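Local structure of nitrogen regulatory protein P-II (Thiomonas intermedia, 5D4N) at residues A[9-14]-A[65-70]; A[15-20]-A[61-66]. The protein binds adenine nucleotides and bicarbonate as a carboxysome-associated PII-like signalling protein, and probably regulates partner proteins in response. All blocks are in the same frame, centred on the assembly; numbering follows the deposited sequence.

Contact 1: residues A[9-14]-A[65-70]; sequences LKKLEI and MIIAAV. With AMP (adenosine monophosphate), chain F.
Lys11 lays its aliphatic chain obliquely over Ile67, with CD 3.6 Å from Ile67 CG2. Its CG stands anti to the backbone N (chi1 -166°), and a bend at chi3 turns the ammonium group toward Glu13. There Lys11 NZ meets Glu13 OE2 at 3.1 Å, on the anti side of the carboxylate and tilted out of its plane. Lys11 NZ also pairs with Glu13 OE1 of the second subunit, and Glu13 OE1 with Lys11 NZ of the third. These buried charges thus link the subunits of the trimer. Beside them, Met65 SD rests 3.9 Å from Glu13 CB, and the two side chains run across each other at a slant. The strands 9-14 and 65-70 are antiparallel neighbours in the sheet of the ferredoxin-like PII fold. Six backbone hydrogen bonds join them, two each at the pairs Lys10-Val70, Leu12-Ala68 and Ile14-Ile66. The side chains of these pairs lie on the helix-covered face, where Ile14 CB comes 4.2 Å from Ile66 CB. Leu12 and Val70 continue this apolar layer and reach helix 72-88. Near the end of the ladder, Leu9 CD2 packs 3.8 Å from Ala69 CB. The backbone of Ala69 reads the adenine of AMP: its N donates to AMP N1 at 2.9 Å, almost straight, and its O accepts from AMP N6 at 3.0 Å.

Contact 2: residues A[15-20]-A[61-66]; sequences ILEGAH and DALIMI. With ADP (adenosine-5'-diphosphate), chain D.
Ile15 CG1 packs on Met65 CG at 3.8 Å, the two side chains lying askew. The other branch of Ile15, CG2, stands anti to the backbone N and reaches the ribose of ADP, 3.8 Å from its O2'. Leu63, on the partner strand, brings CD1 to 3.4 Å from ADP O2'. Ile15 and Leu63 thus give the nucleotide pocket apolar contacts at the sugar. With CG1 and CG2 gone, as in an alanine here, Met65 CG would probably lose one of its packing partners and a gap open beside the ADP ribose. Leu16 lies on the other face of the sheet, side by side with Ile64 and pointing the same way. Its chi1 of 77° sets CG between the backbone N and the carbonyl carbon. From there Leu16 CD2 meets Ile64 CG1 at 3.8 Å and Ile66 CD1 at 3.9 Å, and helix 21-31 packs against this cluster. Leu16 and Ile64 also exchange two backbone hydrogen bonds, the mark of an antiparallel hydrogen-bonded pair. The next pair, Glu17 and Leu63, is non-hydrogen-bonded, and its side chains diverge. Past it, Gly18 N bonds weakly to Ala62 O, and a water bridges Ala19 N to Asp61 O. The polar links across the contact are therefore made by backbone and water, while the side chains that meet supply apolar surface to the helix layer and the ADP ribose.

In the fold
Contacts 1 and 2 are consecutive lengths of one antiparallel ladder between strands 7-17 and 63-70. Their centres lie 14 Å apart, and they share Met65 and Ile66. Strand 7-17 passes through contact 1 first and then contact 2; strand 63-70 runs back from contact 2 to contact 1. In sheet order the pair is flanked by strands 36-46 and 92-100, so both contacts belong to the interior of the five-stranded sheet. Each touches a different nucleotide, AMP at contact 1 and ADP at contact 2. Both sites also take residues from another subunit. This strand pair therefore connects two intersubunit nucleotide sites, and both contacts pack against the third subunit.

Contact 1: residues A[9-14]-A[65-70]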
loop_
_atom_site.group_PDB
_atom_site.type_symbol
_atom_site.label_atom_id
_atom_site.label_comp_id
_atom_site.label_asym_id
_atom_site.label_seq_id
_atom_site.Cartn_x
_atom_site.Cartn_y
_atom_site.Cartn_z
ATOM N N LEU A 9 12.607 7.396 5.343
ATOM C CA LEU A 9 11.694 7.152 6.460
ATOM C C LEU A 9 11.236 5.706 6.315
ATOM O O LEU A 9 11.553 5.068 5.313
ATOM C CB LEU A 9 10.467 8.077 6.376
ATOM C CG LEU A 9 9.914 8.678 7.672
ATOM C CD1 LEU A 9 10.786 9.769 8.276
ATOM C CD2 LEU A 9 8.516 9.214 7.448
ATOM N N LYS A 10 10.487 5.198 7.290
ATOM C CA LYS A 10 9.928 3.844 7.181
ATOM C C LYS A 10 8.420 3.982 7.050
ATOM O O LYS A 10 7.858 5.013 7.458
ATOM C CB LYS A 10 10.278 3.042 8.445
ATOM C CG LYS A 10 11.802 2.835 8.645
ATOM C CD LYS A 10 12.396 1.848 7.646
ATOM C CE LYS A 10 13.900 1.761 7.870
ATOM N NZ LYS A 10 14.536 0.715 7.052
ATOM N N LYS A 11 7.756 3.001 6.430
ATOM C CA LYS A 11 6.300 3.041 6.339
ATOM C C LYS A 11 5.791 1.680 6.739
ATOM O O LYS A 11 6.167 0.663 6.142
ATOM C CB LYS A 11 5.820 3.376 4.930
ATOM C CG LYS A 11 4.324 3.765 4.879
ATOM C CD LYS A 11 3.740 3.605 3.483
ATOM C CE LYS A 11 3.486 2.171 3.100
ATOM N NZ LYS A 11 2.859 2.109 1.733
ATOM N N LEU A 12 4.961 1.661 7.772
ATOM C CA LEU A 12 4.350 0.397 8.193
ATOM C C LEU A 12 3.011 0.224 7.521
ATOM O O LEU A 12 2.255 1.180 7.362
ATOM C CB LEU A 12 4.090 0.417 9.711
ATOM C CG LEU A 12 5.300 0.689 10.622
ATOM C CD1 LEU A 12 4.893 0.553 12.090
ATOM C CD2 LEU A 12 6.432 -0.222 10.311
ATOM N N GLU A 13 2.691 -1.025 7.176
ATOM C CA GLU A 13 1.336 -1.410 6.773
ATOM C C GLU A 13 0.933 -2.436 7.839
ATOM O O GLU A 13 1.604 -3.466 7.974
ATOM C CB GLU A 13 1.287 -2.077 5.391
ATOM C CG GLU A 13 1.495 -1.016 4.315
ATOM C CD GLU A 13 1.482 -1.530 2.886
ATOM O OE1 GLU A 13 1.533 -2.761 2.677
ATOM O OE2 GLU A 13 1.458 -0.681 1.968
ATOM N N ILE A 14 -0.069 -2.104 8.663
ATOM C CA ILE A 14 -0.475 -2.961 9.795
ATOM C C ILE A 14 -1.859 -3.471 9.459
ATOM O O ILE A 14 -2.790 -2.670 9.381
ATOM C CB ILE A 14 -0.503 -2.133 11.080
ATOM C CG1 ILE A 14 0.872 -1.489 11.350
ATOM C CG2 ILE A 14 -0.971 -3.019 12.270
ATOM C CD1 ILE A 14 0.774 -0.242 12.314
ATOM N N MET A 65 -6.339 -1.829 7.175
ATOM C CA MET A 65 -4.902 -1.674 7.029
ATOM C C MET A 65 -4.565 -0.285 7.481
ATOM O O MET A 65 -5.107 0.696 6.940
ATOM C CB MET A 65 -4.428 -1.879 5.576
ATOM C CG MET A 65 -2.945 -1.654 5.444
ATOM S SD MET A 65 -2.282 -2.124 3.817
ATOM C CE MET A 65 -3.144 -0.929 2.731
ATOM N N ILE A 66 -3.694 -0.190 8.487
ATOM C CA ILE A 66 -3.267 1.118 8.986
ATOM C C ILE A 66 -1.916 1.378 8.338
ATOM O O ILE A 66 -0.996 0.552 8.474
ATOM C CB ILE A 66 -3.149 1.106 10.527
ATOM C CG1 ILE A 66 -4.511 0.790 11.153
ATOM C CG2 ILE A 66 -2.617 2.482 10.988
ATOM C CD1 ILE A 66 -4.441 0.511 12.703
ATOM N N ILE A 67 -1.794 2.519 7.640
ATOM C CA ILE A 67 -0.557 2.887 6.970
ATOM C C ILE A 67 0.047 3.967 7.842
ATOM O O ILE A 67 -0.598 4.995 8.084
ATOM C CB ILE A 67 -0.843 3.457 5.547
ATOM C CG1 ILE A 67 -1.514 2.409 4.649
ATOM C CG2 ILE A 67 0.455 3.993 4.919
ATOM C CD1 ILE A 67 -2.103 3.059 3.352
ATOM N N ALA A 68 1.282 3.757 8.296
ATOM C CA ALA A 68 1.891 4.731 9.167
ATOM C C ALA A 68 3.321 5.012 8.781
ATOM O O ALA A 68 4.160 4.116 8.888
ATOM C CB ALA A 68 1.810 4.244 10.619
ATOM N N ALA A 69 3.601 6.252 8.300
ATOM C CA ALA A 69 4.970 6.667 8.000
ATOM C C ALA A 69 5.588 7.104 9.311
ATOM O O ALA A 69 5.047 7.969 10.017
ATOM C CB ALA A 69 4.979 7.837 7.004
ATOM N N VAL A 70 6.727 6.487 9.645
ATOM C CA VAL A 70 7.409 6.731 10.916
ATOM C C VAL A 70 8.911 6.852 10.726
ATOM O O VAL A 70 9.478 6.191 9.858
ATOM C CB VAL A 70 7.088 5.595 11.926
ATOM C CG1 VAL A 70 5.592 5.438 12.131
ATOM C CG2 VAL A 70 7.692 4.238 11.527
HETATM P P AMP F . -1.832 16.310 7.560
HETATM O O1P AMP F . -0.895 16.235 8.759
HETATM O O2P AMP F . -3.028 17.174 7.913
HETATM O O3P AMP F . -1.164 16.692 6.285
HETATM O "O5'" AMP F . -2.463 14.837 7.395
HETATM C "C5'" AMP F . -3.464 14.605 6.377
HETATM C "C4'" AMP F . -3.615 13.117 6.185
HETATM O "O4'" AMP F . -2.390 12.566 5.677
HETATM C "C3'" AMP F . -3.869 12.336 7.470
HETATM O "O3'" AMP F . -5.224 12.423 7.890
HETATM C "C2'" AMP F . -3.454 10.924 7.037
HETATM O "O2'" AMP F . -4.498 10.351 6.258
HETATM C "C1'" AMP F . -2.226 11.236 6.154
HETATM N N9 AMP F . -0.975 11.186 6.906
HETATM C C8 AMP F . -0.345 12.215 7.564
HETATM N N7 AMP F . 0.729 11.850 8.220
HETATM C C5 AMP F . 0.796 10.482 8.001
HETATM C C6 AMP F . 1.700 9.494 8.436
HETATM N N6 AMP F . 2.753 9.757 9.233
HETATM N N1 AMP F . 1.496 8.224 8.007
HETATM C C2 AMP F . 0.447 7.963 7.214
HETATM N N3 AMP F . -0.495 8.806 6.770
HETATM C C4 AMP F . -0.246 10.062 7.185
#

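Contact 2: residues A[15-20]-A[61-66]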
loop_
_atom_site.group_PDB
_atom_site.type_symbol
_atom_site.label_atom_id
_atom_site.label_comp_id
_atom_site.label_asym_id
_atom_site.label_seq_id
_atom_site.Cartn_x
_atom_site.Cartn_y
_atom_site.Cartn_z
ATOM N N ILE A 15 -1.991 -4.781 9.226
ATOM C CA ILE A 15 -3.278 -5.346 8.800
ATOM C C ILE A 15 -3.837 -6.134 9.948
ATOM O O ILE A 15 -3.174 -7.027 10.455
ATOM C CB ILE A 15 -3.129 -6.206 7.520
ATOM C CG1 ILE A 15 -2.535 -5.336 6.358
ATOM C CG2 ILE A 15 -4.504 -6.819 7.162
ATOM C CD1 ILE A 15 -2.004 -6.137 5.113
ATOM N N LEU A 16 -5.032 -5.765 10.395
ATOM C CA LEU A 16 -5.628 -6.411 11.563
ATOM C C LEU A 16 -7.132 -6.264 11.568
ATOM O O LEU A 16 -7.684 -5.501 10.783
ATOM C CB LEU A 16 -4.992 -5.872 12.884
ATOM C CG LEU A 16 -5.446 -4.484 13.389
ATOM C CD1 LEU A 16 -4.792 -4.189 14.747
ATOM C CD2 LEU A 16 -5.087 -3.355 12.427
ATOM N N GLU A 17 -7.814 -7.002 12.448
ATOM C CA GLU A 17 -9.271 -6.889 12.515
ATOM C C GLU A 17 -9.663 -5.516 13.024
ATOM O O GLU A 17 -9.028 -4.978 13.937
ATOM C CB GLU A 17 -9.841 -7.968 13.442
ATOM C CG GLU A 17 -9.665 -9.370 12.869
ATOM C CD GLU A 17 -9.783 -10.431 13.955
ATOM O OE1 GLU A 17 -8.860 -10.518 14.797
ATOM O OE2 GLU A 17 -10.826 -11.118 14.021
ATOM N N GLY A 18 -10.706 -4.962 12.434
ATOM C CA GLY A 18 -11.157 -3.617 12.788
ATOM C C GLY A 18 -11.499 -3.440 14.258
ATOM O O GLY A 18 -11.421 -2.322 14.780
ATOM N N ALA A 19 -11.921 -4.539 14.947
ATOM C CA ALA A 19 -12.252 -4.446 16.391
ATOM C C ALA A 19 -11.041 -4.041 17.240
ATOM O O ALA A 19 -11.216 -3.556 18.360
ATOM C CB ALA A 19 -12.812 -5.761 16.892
ATOM N N HIS A 20 -9.827 -4.234 16.711
ATOM C CA HIS A 20 -8.597 -3.877 17.412
ATOM C C HIS A 20 -7.993 -2.543 16.957
ATOM O O HIS A 20 -6.831 -2.245 17.280
ATOM C CB HIS A 20 -7.595 -5.026 17.272
ATOM C CG HIS A 20 -8.103 -6.291 17.859
ATOM N ND1 HIS A 20 -8.330 -6.408 19.228
ATOM C CD2 HIS A 20 -8.460 -7.445 17.249
ATOM C CE1 HIS A 20 -8.787 -7.641 19.402
ATOM N NE2 HIS A 20 -8.878 -8.302 18.239
ATOM N N ASP A 61 -16.006 -4.180 12.247
ATOM C CA ASP A 61 -15.346 -5.470 12.482
ATOM C C ASP A 61 -14.488 -5.937 11.317
ATOM O O ASP A 61 -13.701 -6.858 11.493
ATOM C CB ASP A 61 -16.351 -6.554 12.816
ATOM C CG ASP A 61 -17.054 -6.431 14.151
ATOM O OD1 ASP A 61 -16.605 -5.604 14.992
ATOM O OD2 ASP A 61 -18.072 -7.115 14.341
ATOM N N ALA A 62 -14.690 -5.393 10.112
ATOM C CA ALA A 62 -13.929 -5.847 8.954
ATOM C C ALA A 62 -12.422 -5.572 9.109
ATOM O O ALA A 62 -12.032 -4.683 9.897
ATOM C CB ALA A 62 -14.458 -5.181 7.680
ATOM N N LEU A 63 -11.590 -6.346 8.389
ATOM C CA LEU A 63 -10.141 -6.112 8.388
ATOM C C LEU A 63 -9.861 -4.702 7.939
ATOM O O LEU A 63 -10.573 -4.155 7.092
ATOM C CB LEU A 63 -9.366 -7.036 7.422
ATOM C CG LEU A 63 -9.143 -8.482 7.796
ATOM C CD1 LEU A 63 -8.452 -9.188 6.636
ATOM C CD2 LEU A 63 -8.283 -8.631 9.046
ATOM N N ILE A 64 -8.816 -4.111 8.505
ATOM C CA ILE A 64 -8.368 -2.784 8.098
ATOM C C ILE A 64 -6.862 -2.824 7.890
ATOM O O ILE A 64 -6.179 -3.737 8.379
ATOM C CB ILE A 64 -8.730 -1.679 9.151
ATOM C CG1 ILE A 64 -8.020 -1.959 10.522
ATOM C CG2 ILE A 64 -10.228 -1.520 9.307
ATOM C CD1 ILE A 64 -8.145 -0.837 11.538
ATOM N N MET A 65 -6.339 -1.829 7.175
ATOM C CA MET A 65 -4.902 -1.674 7.029
ATOM C C MET A 65 -4.565 -0.285 7.481
ATOM O O MET A 65 -5.107 0.696 6.940
ATOM C CB MET A 65 -4.428 -1.879 5.576
ATOM C CG MET A 65 -2.945 -1.654 5.444
ATOM S SD MET A 65 -2.282 -2.124 3.817
ATOM C CE MET A 65 -3.144 -0.929 2.731
ATOM N N ILE A 66 -3.694 -0.190 8.487
ATOM C CA ILE A 66 -3.267 1.118 8.986
ATOM C C ILE A 66 -1.916 1.378 8.338
ATOM O O ILE A 66 -0.996 0.552 8.474
ATOM C CB ILE A 66 -3.149 1.106 10.527
ATOM C CG1 ILE A 66 -4.511 0.790 11.153
ATOM C CG2 ILE A 66 -2.617 2.482 10.988
ATOM C CD1 ILE A 66 -4.441 0.511 12.703
HETATM P PB ADP D . -5.810 -16.187 10.720
HETATM O O1B ADP D . -4.815 -17.131 11.127
HETATM O O2B ADP D . -6.683 -15.832 11.890
HETATM O O3B ADP D . -6.687 -16.779 9.639
HETATM P PA ADP D . -3.607 -14.388 9.745
HETATM O O1A ADP D . -2.887 -13.713 10.857
HETATM O O2A ADP D . -2.746 -15.523 9.147
HETATM O O3A ADP D . -5.073 -14.869 10.181
HETATM O "O5'" ADP D . -3.879 -13.322 8.596
HETATM C "C5'" ADP D . -4.791 -12.241 8.853
HETATM C "C4'" ADP D . -4.832 -11.327 7.655
HETATM O "O4'" ADP D . -3.515 -10.794 7.413
HETATM C "C3'" ADP D . -5.192 -12.026 6.352
HETATM O "O3'" ADP D . -6.598 -12.213 6.214
HETATM C "C2'" ADP D . -4.633 -11.038 5.328
HETATM O "O2'" ADP D . -5.495 -9.922 5.233
HETATM C "C1'" ADP D . -3.338 -10.587 6.013
HETATM N N9 ADP D . -2.184 -11.362 5.563
HETATM C C8 ADP D . -1.691 -12.523 6.101
HETATM N N7 ADP D . -0.717 -13.062 5.406
HETATM C C5 ADP D . -0.550 -12.189 4.343
HETATM C C6 ADP D . 0.359 -12.170 3.263
HETATM N N6 ADP D . 1.246 -13.150 3.025
HETATM N N1 ADP D . 0.313 -11.109 2.423
HETATM C C2 ADP D . -0.604 -10.157 2.633
HETATM N N3 ADP D . -1.531 -10.086 3.595
HETATM C C4 ADP D . -1.440 -11.131 4.431
HETATM O O HOH W 1 -12.911 -7.133 14.066
#